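Local atomic coordinates of secretory pathway GDP dissociation inhibitor (Saccharomyces cerevisiae, PDB entry 2BCG), a protein that inhibits the release of GDP from Rab GTPases such as SEC4 and extracts GDP-bound YPT7 from vacuolar membranes, serving the yeast secretory pathway. Residues 146-156 with 185-195; 340-350 with 362-371. One frame throughout, in Å; residues are numbered along the deposited sequence.

Contact 1. Residues 146-156 with 185-195. With GER (geran-8-yl geran), chain D; GER (geran-8-yl geran), chain C.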
loop_
_atom_site.group_PDB
_atom_site.type_symbol
_atom_site.label_atom_id
_atom_site.label_comp_id
_atom_site.label_asym_id
_atom_site.label_seq_id
_atom_site.Cartn_x
_atom_site.Cartn_y
_atom_site.Cartn_z
ATOM N N GLU A 146 -18.219 -29.955 22.007
ATOM C CA GLU A 146 -18.489 -28.817 21.140
ATOM C C GLU A 146 -17.486 -28.752 19.983
ATOM O O GLU A 146 -17.848 -28.379 18.859
ATOM C CB GLU A 146 -18.542 -27.518 21.949
ATOM C CG GLU A 146 -19.156 -26.336 21.203
ATOM C CD GLU A 146 -20.657 -26.449 20.855
ATOM O OE1 GLU A 146 -21.350 -27.413 21.239
ATOM O OE2 GLU A 146 -21.161 -25.513 20.199
ATOM N N LYS A 147 -16.246 -29.157 20.244
ATOM C CA LYS A 147 -15.237 -29.205 19.196
ATOM C C LYS A 147 -15.582 -30.229 18.136
ATOM O O LYS A 147 -15.396 -29.959 16.957
ATOM C CB LYS A 147 -13.870 -29.512 19.772
ATOM C CG LYS A 147 -13.171 -28.327 20.301
ATOM C CD LYS A 147 -11.756 -28.714 20.672
ATOM C CE LYS A 147 -11.094 -27.538 21.380
ATOM N NZ LYS A 147 -9.742 -27.861 21.878
ATOM N N ARG A 148 -16.106 -31.392 18.552
ATOM C CA ARG A 148 -16.562 -32.406 17.611
ATOM C C ARG A 148 -17.671 -31.890 16.677
ATOM O O ARG A 148 -17.660 -32.186 15.469
ATOM C CB ARG A 148 -16.996 -33.681 18.353
ATOM C CG ARG A 148 -15.834 -34.408 19.026
ATOM C CD ARG A 148 -16.248 -35.724 19.688
ATOM N NE ARG A 148 -15.135 -36.264 20.469
ATOM C CZ ARG A 148 -15.186 -37.352 21.229
ATOM N NH1 ARG A 148 -16.310 -38.058 21.335
ATOM N NH2 ARG A 148 -14.095 -37.730 21.884
ATOM N N ARG A 149 -18.608 -31.112 17.231
ATOM C CA ARG A 149 -19.676 -30.517 16.432
ATOM C C ARG A 149 -19.101 -29.434 15.498
ATOM O O ARG A 149 -19.506 -29.325 14.345
ATOM C CB ARG A 149 -20.777 -29.923 17.316
ATOM C CG ARG A 149 -21.671 -30.968 18.018
ATOM C CD ARG A 149 -22.764 -30.313 18.829
ATOM N NE ARG A 149 -22.297 -29.753 20.101
ATOM C CZ ARG A 149 -22.260 -30.422 21.254
ATOM N NH1 ARG A 149 -22.676 -31.687 21.309
ATOM N NH2 ARG A 149 -21.811 -29.834 22.360
ATOM N N MET A 150 -18.152 -28.650 16.015
ATOM C CA MET A 150 -17.408 -27.660 15.222
ATOM C C MET A 150 -16.714 -28.289 14.012
ATOM O O MET A 150 -16.750 -27.742 12.903
ATOM C CB MET A 150 -16.366 -26.999 16.126
ATOM C CG MET A 150 -15.417 -26.041 15.437
ATOM S SD MET A 150 -16.325 -24.636 14.823
ATOM C CE MET A 150 -14.994 -23.700 14.054
ATOM N N LYS A 151 -16.056 -29.423 14.242
ATOM C CA LYS A 151 -15.339 -30.177 13.203
ATOM C C LYS A 151 -16.234 -30.629 12.040
ATOM O O LYS A 151 -15.870 -30.476 10.865
ATOM C CB LYS A 151 -14.640 -31.379 13.836
ATOM C CG LYS A 151 -13.757 -32.162 12.892
ATOM C CD LYS A 151 -12.630 -32.802 13.665
ATOM C CE LYS A 151 -11.887 -33.870 12.873
ATOM N NZ LYS A 151 -10.740 -34.328 13.730
ATOM N N LYS A 152 -17.406 -31.177 12.362
ATOM C CA LYS A 152 -18.341 -31.580 11.319
ATOM C C LYS A 152 -18.788 -30.389 10.497
ATOM O O LYS A 152 -18.911 -30.484 9.282
ATOM C CB LYS A 152 -19.538 -32.305 11.921
ATOM C CG LYS A 152 -19.133 -33.590 12.605
ATOM C CD LYS A 152 -20.315 -34.303 13.193
ATOM C CE LYS A 152 -20.010 -35.794 13.249
ATOM N NZ LYS A 152 -21.100 -36.557 13.905
ATOM N N PHE A 153 -19.005 -29.257 11.166
ATOM C CA PHE A 153 -19.311 -28.006 10.477
ATOM C C PHE A 153 -18.207 -27.618 9.484
ATOM O O PHE A 153 -18.486 -27.345 8.315
ATOM C CB PHE A 153 -19.527 -26.888 11.500
ATOM C CG PHE A 153 -19.651 -25.521 10.890
ATOM C CD1 PHE A 153 -20.820 -25.150 10.241
ATOM C CD2 PHE A 153 -18.606 -24.593 10.997
ATOM C CE1 PHE A 153 -20.957 -23.882 9.678
ATOM C CE2 PHE A 153 -18.727 -23.328 10.446
ATOM C CZ PHE A 153 -19.906 -22.963 9.783
ATOM N N LEU A 154 -16.962 -27.602 9.946
ATOM C CA LEU A 154 -15.856 -27.204 9.082
ATOM C C LEU A 154 -15.578 -28.227 7.979
ATOM O O LEU A 154 -15.118 -27.859 6.895
ATOM C CB LEU A 154 -14.590 -26.906 9.908
ATOM C CG LEU A 154 -14.641 -25.676 10.830
ATOM C CD1 LEU A 154 -13.340 -25.607 11.601
ATOM C CD2 LEU A 154 -14.878 -24.364 10.075
ATOM N N GLU A 155 -15.866 -29.505 8.248
ATOM C CA GLU A 155 -15.751 -30.554 7.224
ATOM C C GLU A 155 -16.772 -30.348 6.099
ATOM O O GLU A 155 -16.497 -30.651 4.933
ATOM C CB GLU A 155 -15.903 -31.949 7.849
ATOM C CG GLU A 155 -14.654 -32.438 8.609
ATOM C CD GLU A 155 -14.916 -33.696 9.443
ATOM O OE1 GLU A 155 -16.104 -33.997 9.740
ATOM O OE2 GLU A 155 -13.936 -34.381 9.808
ATOM N N TRP A 156 -17.938 -29.826 6.454
ATOM C CA TRP A 156 -18.961 -29.478 5.477
ATOM C C TRP A 156 -18.536 -28.259 4.645
ATOM O O TRP A 156 -18.703 -28.264 3.416
ATOM C CB TRP A 156 -20.307 -29.269 6.173
ATOM C CG TRP A 156 -21.357 -28.619 5.335
ATOM C CD1 TRP A 156 -22.120 -29.210 4.365
ATOM C CD2 TRP A 156 -21.793 -27.260 5.416
ATOM N NE1 TRP A 156 -22.992 -28.296 3.826
ATOM C CE2 TRP A 156 -22.817 -27.090 4.454
ATOM C CE3 TRP A 156 -21.416 -26.162 6.203
ATOM C CZ2 TRP A 156 -23.461 -25.868 4.254
ATOM C CZ3 TRP A 156 -22.055 -24.942 6.003
ATOM C CH2 TRP A 156 -23.069 -24.805 5.033
ATOM N N PHE A 185 -25.847 -28.424 12.566
ATOM C CA PHE A 185 -24.684 -28.982 13.237
ATOM C C PHE A 185 -24.732 -28.906 14.758
ATOM O O PHE A 185 -23.771 -29.285 15.415
ATOM C CB PHE A 185 -23.432 -28.296 12.691
ATOM C CG PHE A 185 -23.239 -28.540 11.234
ATOM C CD1 PHE A 185 -23.624 -27.582 10.314
ATOM C CD2 PHE A 185 -22.750 -29.760 10.779
ATOM C CE1 PHE A 185 -23.467 -27.818 8.950
ATOM C CE2 PHE A 185 -22.593 -30.007 9.411
ATOM C CZ PHE A 185 -22.958 -29.037 8.508
ATOM N N GLY A 186 -25.833 -28.404 15.306
ATOM C CA GLY A 186 -26.056 -28.368 16.755
ATOM C C GLY A 186 -25.107 -27.484 17.542
ATOM O O GLY A 186 -24.744 -27.803 18.669
ATOM N N LEU A 187 -24.686 -26.370 16.940
ATOM C CA LEU A 187 -23.691 -25.492 17.590
ATOM C C LEU A 187 -24.326 -24.526 18.595
ATOM O O LEU A 187 -25.323 -23.886 18.280
ATOM C CB LEU A 187 -22.907 -24.716 16.524
ATOM C CG LEU A 187 -22.324 -25.558 15.388
ATOM C CD1 LEU A 187 -21.652 -24.660 14.336
ATOM C CD2 LEU A 187 -21.361 -26.558 15.935
ATOM N N GLY A 188 -23.738 -24.411 19.791
ATOM C CA GLY A 188 -24.230 -23.488 20.820
ATOM C C GLY A 188 -23.830 -22.035 20.622
ATOM O O GLY A 188 -23.028 -21.736 19.741
ATOM N N ASN A 189 -24.369 -21.132 21.438
ATOM C CA ASN A 189 -24.192 -19.686 21.222
ATOM C C ASN A 189 -22.744 -19.212 21.279
ATOM O O ASN A 189 -22.374 -18.326 20.510
ATOM C CB ASN A 189 -25.064 -18.858 22.172
ATOM C CG ASN A 189 -26.549 -18.980 21.856
ATOM O OD1 ASN A 189 -27.034 -18.488 20.826
ATOM N ND2 ASN A 189 -27.282 -19.643 22.747
ATOM N N SER A 190 -21.926 -19.789 22.163
ATOM C CA SER A 190 -20.512 -19.374 22.230
ATOM C C SER A 190 -19.758 -19.779 20.950
ATOM O O SER A 190 -18.932 -19.010 20.446
ATOM C CB SER A 190 -19.808 -19.854 23.505
ATOM O OG SER A 190 -19.889 -21.248 23.649
ATOM N N THR A 191 -20.087 -20.947 20.399
ATOM C CA THR A 191 -19.474 -21.419 19.140
ATOM C C THR A 191 -19.934 -20.574 17.965
ATOM O O THR A 191 -19.128 -20.206 17.088
ATOM C CB THR A 191 -19.766 -22.912 18.901
ATOM O OG1 THR A 191 -19.180 -23.668 19.956
ATOM C CG2 THR A 191 -19.190 -23.410 17.609
ATOM N N LYS A 192 -21.207 -20.209 17.968
ATOM C CA LYS A 192 -21.722 -19.315 16.939
ATOM C C LYS A 192 -20.926 -18.009 16.959
ATOM O O LYS A 192 -20.507 -17.558 15.892
ATOM C CB LYS A 192 -23.213 -19.048 17.109
ATOM C CG LYS A 192 -24.122 -20.265 16.995
ATOM C CD LYS A 192 -25.554 -19.747 17.108
ATOM C CE LYS A 192 -26.526 -20.815 17.538
ATOM N NZ LYS A 192 -27.913 -20.250 17.543
ATOM N N GLU A 193 -20.716 -17.424 18.149
ATOM C CA GLU A 193 -19.985 -16.134 18.291
ATOM C C GLU A 193 -18.567 -16.270 17.764
ATOM O O GLU A 193 -18.081 -15.407 17.020
ATOM C CB GLU A 193 -19.963 -15.631 19.751
ATOM C CG GLU A 193 -18.711 -14.749 20.103
ATOM C CD GLU A 193 -18.744 -14.143 21.504
ATOM O OE1 GLU A 193 -17.839 -14.432 22.344
ATOM O OE2 GLU A 193 -19.669 -13.364 21.756
ATOM N N PHE A 194 -17.914 -17.365 18.124
ATOM C CA PHE A 194 -16.554 -17.628 17.659
ATOM C C PHE A 194 -16.474 -17.736 16.131
ATOM O O PHE A 194 -15.629 -17.098 15.485
ATOM C CB PHE A 194 -15.963 -18.886 18.293
ATOM C CG PHE A 194 -14.622 -19.230 17.739
ATOM C CD1 PHE A 194 -13.459 -18.591 18.213
ATOM C CD2 PHE A 194 -14.509 -20.140 16.682
ATOM C CE1 PHE A 194 -12.208 -18.893 17.648
ATOM C CE2 PHE A 194 -13.270 -20.439 16.110
ATOM C CZ PHE A 194 -12.113 -19.820 16.600
ATOM N N ILE A 195 -17.337 -18.555 15.529
ATOM C CA ILE A 195 -17.307 -18.701 14.083
ATOM C C ILE A 195 -17.651 -17.382 13.407
ATOM O O ILE A 195 -16.919 -16.942 12.501
ATOM C CB ILE A 195 -18.294 -19.782 13.591
ATOM C CG1 ILE A 195 -17.824 -21.140 14.101
ATOM C CG2 ILE A 195 -18.389 -19.774 12.027
ATOM C CD1 ILE A 195 -18.927 -22.225 14.008
HETATM C C1 GER D . -10.135 -25.404 3.658
HETATM C C2 GER D . -10.042 -25.712 5.173
HETATM C C3 GER D . -11.138 -25.790 6.049
HETATM C C4 GER D . -12.587 -25.569 5.585
HETATM C C5 GER D . -10.876 -26.087 7.534
HETATM C C6 GER D . -11.251 -27.518 7.948
HETATM C C7 GER D . -10.751 -27.823 9.218
HETATM C C8 GER D . -11.146 -28.832 10.106
HETATM C C9 GER D . -12.271 -29.817 9.743
HETATM C C10 GER D . -10.418 -28.968 11.457
HETATM C C11 GER D . -11.231 -28.451 12.657
HETATM C C12 GER D . -10.688 -28.921 13.854
HETATM C C13 GER D . -11.124 -28.721 15.166
HETATM C C14 GER D . -12.355 -27.881 15.500
HETATM C C15 GER D . -10.340 -29.358 16.313
HETATM C C16 GER D . -10.928 -30.712 16.680
HETATM C C17 GER D . -10.405 -31.165 17.881
HETATM C C18 GER D . -11.059 -31.957 18.819
HETATM C C19 GER D . -12.510 -32.419 18.571
HETATM C C20 GER D . -10.312 -32.369 20.104
HETATM C C1 GER C . -6.418 -27.769 3.815
HETATM C C2 GER C . -5.721 -27.575 5.177
HETATM C C3 GER C . -6.286 -27.991 6.391
HETATM C C4 GER C . -7.657 -28.691 6.426
HETATM C C5 GER C . -5.533 -27.762 7.724
HETATM C C6 GER C . -5.481 -26.279 8.146
HETATM C C7 GER C . -6.558 -25.902 8.963
HETATM C C8 GER C . -7.378 -24.773 8.807
HETATM C C9 GER C . -7.142 -23.831 7.621
HETATM C C10 GER C . -8.550 -24.483 9.777
HETATM C C11 GER C . -8.278 -23.538 10.969
HETATM C C12 GER C . -9.207 -23.844 11.976
HETATM C C13 GER C . -9.918 -23.064 12.903
HETATM C C14 GER C . -9.762 -21.536 12.974
HETATM C C15 GER C . -10.882 -23.784 13.864
HETATM C C16 GER C . -10.924 -23.200 15.283
HETATM C C17 GER C . -10.877 -24.202 16.256
HETATM C C18 GER C . -11.062 -24.119 17.644
HETATM C C19 GER C . -11.377 -22.811 18.379
HETATM C C20 GER C . -10.948 -25.390 18.474
HETATM O O HOH W 1 -21.456 -22.990 22.232
#
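One wall of the geranylgeranyl pocket is built where helix 144-159 meets the turn and N-terminal end of helix 189-199, the two helix segments crossing at -45°; E146 carries the polar part of the contact and F185 the largest apolar part. The carboxylate of E146 divides its work. OE2 accepts the backbone N-H of G188, the N-cap residue, on its syn lone pair (G188 N to E146 OE2 2.8 Å) and the hydroxyl of T191 on its anti lone pair (T191 OG1 to E146 OE2 2.7 Å). NE and NH2 of R149, one turn further along the same helix, both meet the single atom OE1 side-on, a salt bridge; with two donors on each oxygen the carboxylate has little room to turn. With CG anti to the backbone N (chi1 -165°) and a bend at chi2, the E146 chain reaches across to this helix start.

F185, just before the Schellman glycine G186, lies flat on the helix: F153 CA sits over the centre of its ring, 3.9 Å from the centroid, a CH-pi contact. The F153 ring turns its edge to the same F185 ring in an offset edge-to-face pair, planes at 79°, while L187 CD1 covers a face of F153. W156 completes the aromatic cluster and also meets F216 edge-to-face.

K147 and L154 point away from 185-195, toward the lipids; with M150 they touch both geranylgeranyl chains. F194 lies against one of them, its CZ 3.6 Å from C19 of GER in chain C. M150 links lipid and helix: its CG is 3.6 Å from C14 of GER in chain D, and M150 and I195 reach toward each other tip to tip, M150 SD 3.6 Å from I195 CD1.

Contact 2. Residues 340-350 with 362-371; sequences GRKSDIYVAIV and YLAIISTIIE
E371 OE2 is gripped by several groups: the backbone N-H of K342 reaches its syn lone pair (K342 N to E371 OE2 2.8 Å), a water that also joins S343 OG and I369 O donates to it, and S343 N adds a weak, long bond. With CG between its backbone N and carbonyl carbon (chi1 63°), E371 lays its carboxylate on the guanidinium of R341, planes 25° apart; OE2 stands 3.5 Å above the centre, where no N-H of R341 points at it and the attraction is one of charge, and E371 CG also packs over that group. R341 is bent at chi3, which lets NE donate to S343 O at 3.1 Å and NH2 make weak bonds to T368 OG1 and I369 O, while NH1 pairs with E378. A leucine in place of R341 would probably leave the carboxylates of E371 and E378 without their shared positive partner and the carbonyl of S343 without the N-H that NE supplies. T368 in turn donates its hydroxyl to D344 O, 2.7 Å away and above the carbonyl plane.

Beyond it, paired N-H and C=O groups join Y346 to S367, A348 to I365 and V350 to L363. Between them, V347 and I366 lie side by side, CG1 to CG1 3.9 Å. This is the regular antiparallel pairing of a beta hairpin, here set inside the mixed sheet.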
loop_
_atom_site.group_PDB
_atom_site.type_symbol
_atom_site.label_atom_id
_atom_site.label_comp_id
_atom_site.label_asym_id
_atom_site.label_seq_id
_atom_site.Cartn_x
_atom_site.Cartn_y
_atom_site.Cartn_z
ATOM N N GLY A 340 -21.059 -6.292 26.051
ATOM C CA GLY A 340 -22.451 -5.821 25.990
ATOM C C GLY A 340 -22.611 -4.731 24.945
ATOM O O GLY A 340 -23.394 -3.780 25.118
ATOM N N ARG A 341 -21.831 -4.863 23.870
ATOM C CA ARG A 341 -21.823 -3.905 22.783
ATOM C C ARG A 341 -22.629 -4.326 21.564
ATOM O O ARG A 341 -23.078 -5.484 21.445
ATOM C CB ARG A 341 -20.365 -3.645 22.344
ATOM C CG ARG A 341 -19.603 -2.758 23.289
ATOM C CD ARG A 341 -18.161 -2.466 22.793
ATOM N NE ARG A 341 -18.119 -1.773 21.499
ATOM C CZ ARG A 341 -18.233 -0.452 21.314
ATOM N NH1 ARG A 341 -18.402 0.398 22.337
ATOM N NH2 ARG A 341 -18.169 0.023 20.074
ATOM N N LYS A 342 -22.782 -3.381 20.638
ATOM C CA LYS A 342 -23.417 -3.650 19.352
ATOM C C LYS A 342 -22.395 -3.988 18.269
ATOM O O LYS A 342 -22.762 -4.523 17.222
ATOM C CB LYS A 342 -24.241 -2.438 18.909
ATOM C CG LYS A 342 -25.292 -1.996 19.948
ATOM C CD LYS A 342 -25.954 -0.688 19.557
ATOM C CE LYS A 342 -27.099 -0.364 20.530
ATOM N NZ LYS A 342 -28.113 0.599 19.967
ATOM N N SER A 343 -21.115 -3.675 18.508
ATOM C CA SER A 343 -20.085 -3.946 17.514
ATOM C C SER A 343 -18.789 -4.339 18.190
ATOM O O SER A 343 -18.463 -3.913 19.296
ATOM C CB SER A 343 -19.871 -2.807 16.516
ATOM O OG SER A 343 -19.170 -1.754 17.102
ATOM N N ASP A 344 -18.034 -5.129 17.463
ATOM C CA ASP A 344 -16.724 -5.558 17.946
ATOM C C ASP A 344 -15.733 -4.383 18.036
ATOM O O ASP A 344 -15.851 -3.376 17.343
ATOM C CB ASP A 344 -16.154 -6.630 17.023
ATOM C CG ASP A 344 -16.964 -7.918 17.032
ATOM O OD1 ASP A 344 -16.553 -8.869 16.336
ATOM O OD2 ASP A 344 -17.997 -7.981 17.741
ATOM N N ILE A 345 -14.749 -4.535 18.909
ATOM C CA ILE A 345 -13.574 -3.628 18.918
ATOM C C ILE A 345 -12.408 -4.423 18.396
ATOM O O ILE A 345 -12.237 -5.609 18.747
ATOM C CB ILE A 345 -13.242 -3.137 20.355
ATOM C CG1 ILE A 345 -14.471 -2.425 20.956
ATOM C CG2 ILE A 345 -11.998 -2.235 20.328
ATOM C CD1 ILE A 345 -14.254 -1.889 22.335
ATOM N N TYR A 346 -11.645 -3.800 17.499
ATOM C CA TYR A 346 -10.431 -4.411 16.948
ATOM C C TYR A 346 -9.188 -3.709 17.466
ATOM O O TYR A 346 -9.182 -2.511 17.746
ATOM C CB TYR A 346 -10.400 -4.334 15.409
ATOM C CG TYR A 346 -11.455 -5.190 14.726
ATOM C CD1 TYR A 346 -12.395 -4.589 13.897
ATOM C CD2 TYR A 346 -11.481 -6.599 14.864
ATOM C CE1 TYR A 346 -13.385 -5.340 13.263
ATOM C CE2 TYR A 346 -12.457 -7.359 14.212
ATOM C CZ TYR A 346 -13.385 -6.728 13.414
ATOM O OH TYR A 346 -14.333 -7.449 12.739
ATOM N N VAL A 347 -8.112 -4.471 17.547
ATOM C CA VAL A 347 -6.794 -3.868 17.695
ATOM C C VAL A 347 -5.906 -4.464 16.607
ATOM O O VAL A 347 -5.936 -5.672 16.337
ATOM C CB VAL A 347 -6.173 -4.084 19.094
ATOM C CG1 VAL A 347 -4.998 -3.113 19.304
ATOM C CG2 VAL A 347 -7.219 -3.869 20.224
ATOM N N ALA A 348 -5.107 -3.606 15.985
ATOM C CA ALA A 348 -4.150 -4.008 14.959
ATOM C C ALA A 348 -2.801 -3.585 15.477
ATOM O O ALA A 348 -2.563 -2.402 15.748
ATOM C CB ALA A 348 -4.427 -3.314 13.630
ATOM N N ILE A 349 -1.921 -4.555 15.637
ATOM C CA ILE A 349 -0.602 -4.296 16.201
ATOM C C ILE A 349 0.476 -4.690 15.198
ATOM O O ILE A 349 0.446 -5.794 14.650
ATOM C CB ILE A 349 -0.421 -5.089 17.517
ATOM C CG1 ILE A 349 -1.389 -4.543 18.585
ATOM C CG2 ILE A 349 1.017 -5.058 18.035
ATOM C CD1 ILE A 349 -2.306 -5.611 19.178
ATOM N N VAL A 350 1.406 -3.756 14.947
ATOM C CA VAL A 350 2.560 -3.985 14.082
ATOM C C VAL A 350 3.742 -3.301 14.787
ATOM O O VAL A 350 3.540 -2.536 15.759
ATOM C CB VAL A 350 2.299 -3.449 12.632
ATOM C CG1 VAL A 350 1.309 -4.354 11.875
ATOM C CG2 VAL A 350 1.814 -1.963 12.683
ATOM N N TYR A 362 6.083 -0.367 19.353
ATOM C CA TYR A 362 4.950 -1.067 18.739
ATOM C C TYR A 362 3.908 -0.028 18.470
ATOM O O TYR A 362 3.773 0.924 19.243
ATOM C CB TYR A 362 4.400 -2.176 19.668
ATOM C CG TYR A 362 5.364 -3.335 19.847
ATOM C CD1 TYR A 362 6.559 -3.179 20.578
ATOM C CD2 TYR A 362 5.083 -4.587 19.290
ATOM C CE1 TYR A 362 7.448 -4.243 20.723
ATOM C CE2 TYR A 362 5.966 -5.654 19.450
ATOM C CZ TYR A 362 7.145 -5.459 20.159
ATOM O OH TYR A 362 8.021 -6.493 20.339
ATOM N N LEU A 363 3.170 -0.237 17.385
ATOM C CA LEU A 363 2.002 0.566 17.087
ATOM C C LEU A 363 0.787 -0.327 17.345
ATOM O O LEU A 363 0.704 -1.449 16.866
ATOM C CB LEU A 363 1.992 0.999 15.615
ATOM C CG LEU A 363 3.099 1.990 15.187
ATOM C CD1 LEU A 363 3.112 2.182 13.693
ATOM C CD2 LEU A 363 2.869 3.318 15.895
ATOM N N ALA A 364 -0.162 0.190 18.096
ATOM C CA ALA A 364 -1.391 -0.554 18.381
ATOM C C ALA A 364 -2.515 0.383 18.050
ATOM O O ALA A 364 -2.688 1.428 18.713
ATOM C CB ALA A 364 -1.447 -0.961 19.840
ATOM N N ILE A 365 -3.243 0.058 16.990
ATOM C CA ILE A 365 -4.320 0.924 16.575
ATOM C C ILE A 365 -5.651 0.260 16.923
ATOM O O ILE A 365 -5.954 -0.843 16.472
ATOM C CB ILE A 365 -4.270 1.221 15.082
ATOM C CG1 ILE A 365 -2.882 1.787 14.703
ATOM C CG2 ILE A 365 -5.382 2.209 14.747
ATOM C CD1 ILE A 365 -2.777 2.229 13.221
ATOM N N ILE A 366 -6.407 0.917 17.782
ATOM C CA ILE A 366 -7.664 0.376 18.296
ATOM C C ILE A 366 -8.779 1.055 17.511
ATOM O O ILE A 366 -8.736 2.279 17.287
ATOM C CB ILE A 366 -7.845 0.704 19.793
ATOM C CG1 ILE A 366 -6.718 0.072 20.655
ATOM C CG2 ILE A 366 -9.210 0.239 20.280
ATOM C CD1 ILE A 366 -6.624 0.735 22.025
ATOM N N SER A 367 -9.794 0.296 17.124
ATOM C CA SER A 367 -10.914 0.937 16.424
ATOM C C SER A 367 -12.228 0.245 16.686
ATOM O O SER A 367 -12.281 -0.961 16.917
ATOM C CB SER A 367 -10.637 1.031 14.940
ATOM O OG SER A 367 -10.677 -0.224 14.360
ATOM N N THR A 368 -13.296 1.036 16.617
ATOM C CA THR A 368 -14.633 0.476 16.684
ATOM C C THR A 368 -15.598 1.544 16.205
ATOM O O THR A 368 -15.242 2.730 16.115
ATOM C CB THR A 368 -14.972 0.039 18.132
ATOM O OG1 THR A 368 -16.141 -0.801 18.131
ATOM C CG2 THR A 368 -15.182 1.273 19.036
ATOM N N ILE A 369 -16.795 1.099 15.851
ATOM C CA ILE A 369 -17.895 2.000 15.575
ATOM C C ILE A 369 -18.407 2.531 16.931
ATOM O O ILE A 369 -18.680 1.766 17.862
ATOM C CB ILE A 369 -19.015 1.206 14.871
ATOM C CG1 ILE A 369 -18.586 0.761 13.464
ATOM C CG2 ILE A 369 -20.339 1.989 14.865
ATOM C CD1 ILE A 369 -18.141 1.867 12.555
ATOM N N ILE A 370 -18.464 3.848 17.042
ATOM C CA ILE A 370 -18.892 4.514 18.261
ATOM C C ILE A 370 -20.358 4.182 18.529
ATOM O O ILE A 370 -21.197 4.281 17.624
ATOM C CB ILE A 370 -18.652 6.039 18.131
ATOM C CG1 ILE A 370 -17.162 6.357 18.152
ATOM C CG2 ILE A 370 -19.349 6.844 19.265
ATOM C CD1 ILE A 370 -16.851 7.752 17.638
ATOM N N GLU A 371 -20.654 3.786 19.768
ATOM C CA GLU A 371 -22.061 3.544 20.176
ATOM C C GLU A 371 -22.459 4.278 21.455
ATOM O O GLU A 371 -23.595 4.122 21.930
ATOM C CB GLU A 371 -22.385 2.052 20.273
ATOM C CG GLU A 371 -21.571 1.298 21.333
ATOM C CD GLU A 371 -21.893 -0.178 21.349
ATOM O OE1 GLU A 371 -22.463 -0.655 22.377
ATOM O OE2 GLU A 371 -21.592 -0.853 20.338
HETATM O O HOH W 2 -26.078 2.423 21.153
HETATM O O HOH W 3 -20.881 -0.048 17.936
HETATM O O HOH W 4 -8.166 -1.403 14.767
#

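Following the chain from the N terminus, contact 1 comes first: it brings 146-156 against 185-195 and closes a loop of 28 residues that includes helix 178-184. Contact 2 opens later and closes the shorter, 11-residue connection between 340-350 and 362-371. The two are in series, neither nested nor crossed, and pair the packing of a helix against a turn and a helix start, beside a lipid site, with strand pairing in a mixed sheet. The centres of contacts 1 and 2 are about 26 Å apart. Helix 189-199 spans the interval: E193, in segment 185-195, bonds weakly to Q338, shortly before 340-350, and H197 further along hydrogen-bonds D344 of contact 2.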